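Local coordinates for protein putative DsbA oxidoreductase SCO1869 (Streptomyces coelicolor A3, PDB 3GL5) that is probably a thiol-disulfide oxidoreductase of the DsbA family, with a thioredoxin-type domain, although its cellular role is not established, at residues R22-H32 with A201-W212. Numbering follows the deposited sequence.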
loop_
_atom_site.group_PDB
_atom_site.type_symbol
_atom_site.label_atom_id
_atom_site.label_comp_id
_atom_site.label_asym_id
_atom_site.label_seq_id
_atom_site.Cartn_x
_atom_site.Cartn_y
_atom_site.Cartn_z
ATOM N N ARG A 22 0.294 -21.744 3.011
ATOM C CA ARG A 22 0.729 -22.032 4.384
ATOM C C ARG A 22 0.623 -20.790 5.281
ATOM O O ARG A 22 0.157 -20.872 6.416
ATOM C CB ARG A 22 2.139 -22.635 4.409
ATOM C CG ARG A 22 2.108 -24.094 4.386
ATOM C CD ARG A 22 3.471 -24.722 4.272
ATOM N NE ARG A 22 3.384 -26.077 3.732
ATOM C CZ ARG A 22 4.448 -26.814 3.416
ATOM N NH1 ARG A 22 5.665 -26.326 3.556
ATOM N NH2 ARG A 22 4.308 -28.030 2.926
ATOM N N PHE A 23 1.044 -19.648 4.743
ATOM C CA PHE A 23 0.954 -18.398 5.443
ATOM C C PHE A 23 -0.484 -18.029 5.725
ATOM O O PHE A 23 -0.795 -17.522 6.818
ATOM C CB PHE A 23 1.582 -17.253 4.652
ATOM C CG PHE A 23 1.325 -15.926 5.278
ATOM C CD1 PHE A 23 2.022 -15.542 6.416
ATOM C CD2 PHE A 23 0.305 -15.106 4.796
ATOM C CE1 PHE A 23 1.749 -14.349 7.037
ATOM C CE2 PHE A 23 0.014 -13.895 5.415
ATOM C CZ PHE A 23 0.745 -13.502 6.517
ATOM N N GLU A 24 -1.347 -18.214 4.729
ATOM C CA GLU A 24 -2.724 -17.801 4.873
ATOM C C GLU A 24 -3.398 -18.667 5.933
ATOM O O GLU A 24 -4.168 -18.187 6.806
ATOM C CB GLU A 24 -3.441 -17.913 3.538
ATOM C CG GLU A 24 -3.169 -16.722 2.607
ATOM C CD GLU A 24 -3.575 -16.980 1.161
ATOM O OE1 GLU A 24 -4.214 -18.016 0.858
ATOM O OE2 GLU A 24 -3.225 -16.153 0.299
ATOM N N LYS A 25 -3.074 -19.952 5.884
ATOM C CA LYS A 25 -3.581 -20.859 6.889
ATOM C C LYS A 25 -3.137 -20.379 8.287
ATOM O O LYS A 25 -3.944 -20.318 9.190
ATOM C CB LYS A 25 -3.178 -22.302 6.564
ATOM C CG LYS A 25 -3.261 -23.250 7.747
ATOM C CD LYS A 25 -2.761 -24.659 7.406
ATOM C CE LYS A 25 -3.932 -25.601 7.284
ATOM N NZ LYS A 25 -3.631 -27.004 7.781
ATOM N N ALA A 26 -1.874 -19.989 8.439
ATOM C CA ALA A 26 -1.361 -19.496 9.723
ATOM C C ALA A 26 -2.048 -18.191 10.126
ATOM O O ALA A 26 -2.344 -17.947 11.319
ATOM C CB ALA A 26 0.136 -19.279 9.635
ATOM N N LEU A 27 -2.310 -17.345 9.137
ATOM C CA LEU A 27 -2.878 -16.054 9.416
ATOM C C LEU A 27 -4.341 -16.197 9.953
ATOM O O LEU A 27 -4.764 -15.467 10.879
ATOM C CB LEU A 27 -2.798 -15.180 8.161
ATOM C CG LEU A 27 -3.467 -13.819 8.313
ATOM C CD1 LEU A 27 -2.855 -13.113 9.526
ATOM C CD2 LEU A 27 -3.414 -12.930 7.026
ATOM N N ALA A 28 -5.087 -17.138 9.364
ATOM C CA ALA A 28 -6.460 -17.406 9.756
ATOM C C ALA A 28 -6.557 -17.941 11.177
ATOM O O ALA A 28 -7.560 -17.745 11.851
ATOM C CB ALA A 28 -7.136 -18.322 8.775
ATOM N N ALA A 29 -5.495 -18.546 11.681
ATOM C CA ALA A 29 -5.530 -18.999 13.067
ATOM C C ALA A 29 -4.821 -18.023 14.002
ATOM O O ALA A 29 -4.743 -18.273 15.185
ATOM C CB ALA A 29 -4.932 -20.395 13.191
ATOM N N PHE A 30 -4.303 -16.915 13.482
ATOM C CA PHE A 30 -3.624 -15.903 14.326
ATOM C C PHE A 30 -4.659 -15.032 15.092
ATOM O O PHE A 30 -5.608 -14.572 14.470
ATOM C CB PHE A 30 -2.728 -15.021 13.441
ATOM C CG PHE A 30 -1.970 -13.958 14.184
ATOM C CD1 PHE A 30 -1.131 -14.292 15.254
ATOM C CD2 PHE A 30 -2.065 -12.635 13.787
ATOM C CE1 PHE A 30 -0.424 -13.303 15.928
ATOM C CE2 PHE A 30 -1.376 -11.644 14.430
ATOM C CZ PHE A 30 -0.539 -11.974 15.519
ATOM N N PRO A 31 -4.471 -14.819 16.435
ATOM C CA PRO A 31 -5.401 -14.055 17.272
ATOM C C PRO A 31 -5.549 -12.594 16.869
ATOM O O PRO A 31 -6.537 -11.992 17.217
ATOM C CB PRO A 31 -4.786 -14.139 18.677
ATOM C CG PRO A 31 -4.035 -15.354 18.689
ATOM C CD PRO A 31 -3.414 -15.415 17.280
ATOM N N HIS A 32 -4.607 -12.023 16.126
ATOM C CA HIS A 32 -4.794 -10.639 15.686
ATOM C C HIS A 32 -4.798 -10.497 14.201
ATOM O O HIS A 32 -4.289 -9.510 13.683
ATOM C CB HIS A 32 -3.716 -9.745 16.260
ATOM C CG HIS A 32 -3.693 -9.747 17.749
ATOM N ND1 HIS A 32 -4.577 -9.008 18.504
ATOM C CD2 HIS A 32 -2.921 -10.432 18.627
ATOM C CE1 HIS A 32 -4.331 -9.217 19.786
ATOM N NE2 HIS A 32 -3.325 -10.068 19.886
ATOM N N ALA A 201 2.999 -23.858 8.868
ATOM C CA ALA A 201 2.125 -22.788 9.332
ATOM C C ALA A 201 2.480 -22.416 10.768
ATOM O O ALA A 201 2.258 -21.261 11.179
ATOM C CB ALA A 201 0.622 -23.157 9.180
ATOM N N GLU A 202 3.055 -23.392 11.490
ATOM C CA GLU A 202 3.567 -23.263 12.877
ATOM C C GLU A 202 4.570 -22.162 13.058
ATOM O O GLU A 202 4.435 -21.348 13.985
ATOM C CB GLU A 202 4.247 -24.559 13.398
ATOM C CG GLU A 202 3.333 -25.742 13.494
ATOM C CD GLU A 202 1.879 -25.310 13.656
ATOM O OE1 GLU A 202 1.595 -24.442 14.522
ATOM O OE2 GLU A 202 1.027 -25.823 12.895
ATOM N N VAL A 203 5.599 -22.177 12.215
ATOM C CA VAL A 203 6.590 -21.130 12.228
ATOM C C VAL A 203 5.898 -19.799 11.892
ATOM O O VAL A 203 6.038 -18.831 12.654
ATOM C CB VAL A 203 7.763 -21.435 11.289
ATOM C CG1 VAL A 203 8.824 -20.383 11.433
ATOM C CG2 VAL A 203 8.355 -22.810 11.630
ATOM N N PHE A 204 5.109 -19.771 10.809
ATOM C CA PHE A 204 4.395 -18.535 10.433
ATOM C C PHE A 204 3.579 -17.967 11.605
ATOM O O PHE A 204 3.662 -16.789 11.931
ATOM C CB PHE A 204 3.505 -18.759 9.228
ATOM C CG PHE A 204 4.246 -18.831 7.948
ATOM C CD1 PHE A 204 5.208 -17.872 7.632
ATOM C CD2 PHE A 204 4.005 -19.854 7.059
ATOM C CE1 PHE A 204 5.900 -17.924 6.426
ATOM C CE2 PHE A 204 4.703 -19.936 5.851
ATOM C CZ PHE A 204 5.639 -18.960 5.531
ATOM N N THR A 205 2.821 -18.840 12.261
ATOM C CA THR A 205 2.073 -18.472 13.446
ATOM C C THR A 205 2.977 -17.819 14.495
ATOM O O THR A 205 2.691 -16.712 14.965
ATOM C CB THR A 205 1.281 -19.712 13.958
ATOM O OG1 THR A 205 0.040 -19.760 13.243
ATOM C CG2 THR A 205 0.998 -19.655 15.457
ATOM N N GLN A 206 4.061 -18.525 14.831
ATOM C CA GLN A 206 5.125 -18.047 15.720
ATOM C C GLN A 206 5.647 -16.669 15.326
ATOM O O GLN A 206 5.721 -15.762 16.167
ATOM C CB GLN A 206 6.293 -19.038 15.720
ATOM C CG GLN A 206 7.645 -18.401 16.023
ATOM C CD GLN A 206 7.696 -17.745 17.399
ATOM O OE1 GLN A 206 6.958 -18.128 18.312
ATOM N NE2 GLN A 206 8.577 -16.756 17.555
ATOM N N ALA A 207 6.003 -16.538 14.046
ATOM C CA ALA A 207 6.528 -15.295 13.467
ATOM C C ALA A 207 5.513 -14.148 13.612
ATOM O O ALA A 207 5.864 -13.081 14.092
ATOM C CB ALA A 207 6.912 -15.484 11.989
ATOM N N LEU A 208 4.273 -14.376 13.220
ATOM C CA LEU A 208 3.207 -13.397 13.458
ATOM C C LEU A 208 3.152 -12.956 14.927
ATOM O O LEU A 208 3.093 -11.765 15.224
ATOM C CB LEU A 208 1.856 -13.962 13.016
ATOM C CG LEU A 208 1.670 -14.086 11.504
ATOM C CD1 LEU A 208 0.509 -15.011 11.047
ATOM C CD2 LEU A 208 1.530 -12.714 10.907
ATOM N N THR A 209 3.243 -13.917 15.840
ATOM C CA THR A 209 3.003 -13.651 17.261
ATOM C C THR A 209 4.116 -12.870 17.882
ATOM O O THR A 209 3.886 -11.949 18.657
ATOM C CB THR A 209 2.790 -14.950 18.032
ATOM O OG1 THR A 209 1.534 -15.491 17.622
ATOM C CG2 THR A 209 2.765 -14.709 19.545
ATOM N N GLN A 210 5.330 -13.248 17.517
ATOM C CA GLN A 210 6.532 -12.586 17.966
ATOM C C GLN A 210 6.573 -11.171 17.417
ATOM O O GLN A 210 6.810 -10.222 18.154
ATOM C CB GLN A 210 7.747 -13.377 17.483
ATOM C CG GLN A 210 8.959 -13.222 18.350
ATOM C CD GLN A 210 10.113 -14.047 17.845
ATOM O OE1 GLN A 210 9.922 -15.011 17.105
ATOM N NE2 GLN A 210 11.319 -13.672 18.236
ATOM N N ALA A 211 6.314 -11.048 16.121
ATOM C CA ALA A 211 6.331 -9.763 15.417
ATOM C C ALA A 211 5.300 -8.854 16.049
ATOM O O ALA A 211 5.626 -7.727 16.437
ATOM C CB ALA A 211 6.035 -9.942 13.938
ATOM N N TRP A 212 4.071 -9.355 16.181
ATOM C CA TRP A 212 3.022 -8.610 16.879
ATOM C C TRP A 212 3.447 -8.278 18.303
ATOM O O TRP A 212 3.382 -7.130 18.731
ATOM C CB TRP A 212 1.748 -9.428 16.930
ATOM C CG TRP A 212 0.581 -8.671 17.446
ATOM C CD1 TRP A 212 0.148 -8.599 18.757
ATOM C CD2 TRP A 212 -0.336 -7.892 16.671
ATOM N NE1 TRP A 212 -0.975 -7.809 18.827
ATOM C CE2 TRP A 212 -1.297 -7.367 17.566
ATOM C CE3 TRP A 212 -0.439 -7.586 15.305
ATOM C CZ2 TRP A 212 -2.351 -6.546 17.139
ATOM C CZ3 TRP A 212 -1.488 -6.772 14.875
ATOM C CH2 TRP A 212 -2.429 -6.258 15.793
#
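Helix 22-28 crosses helix 201-212 at -53°, their axes approaching to 8.2 Å; the CA atoms of Ala26 and Ala201 come within 4.8 Å, and the chain beyond, through Phe30 to His32, follows the second helix toward Trp212. Both pack on one face of the central thioredoxin-fold sheet, helix 14-28 carrying the CxxC disulfide Cys13-Cys16 at its N-terminal end. Ala26 CB lies 3.4 Å from Phe204 CB and 3.9 Å from Ala201 CB, a closeness consistent with the two small alanines. Beside it Phe23 turns its edge to the face of Phe204 in a T-shaped pair, planes at 88°, and Phe23 CE1 meets Leu208 CD2 at 4.2 Å. Phe30 swings its ring away from its backbone N toward the second helix; Leu208 CB sits over the ring centre at 3.7 Å, and Thr209 OG1, hydrogen-bonded to Thr205 O, lies at its edge. Phe30 makes an offset edge-to-face pair with the five-membered ring of Trp212, and the His32 imidazole an offset stack with it, planes at 10°. Replacing Trp212 by an alanine would probably leave that imidazole without its stacking surface and freer to turn. His32 CB rests over the six-membered Trp212 ring, 3.5 Å from its centroid.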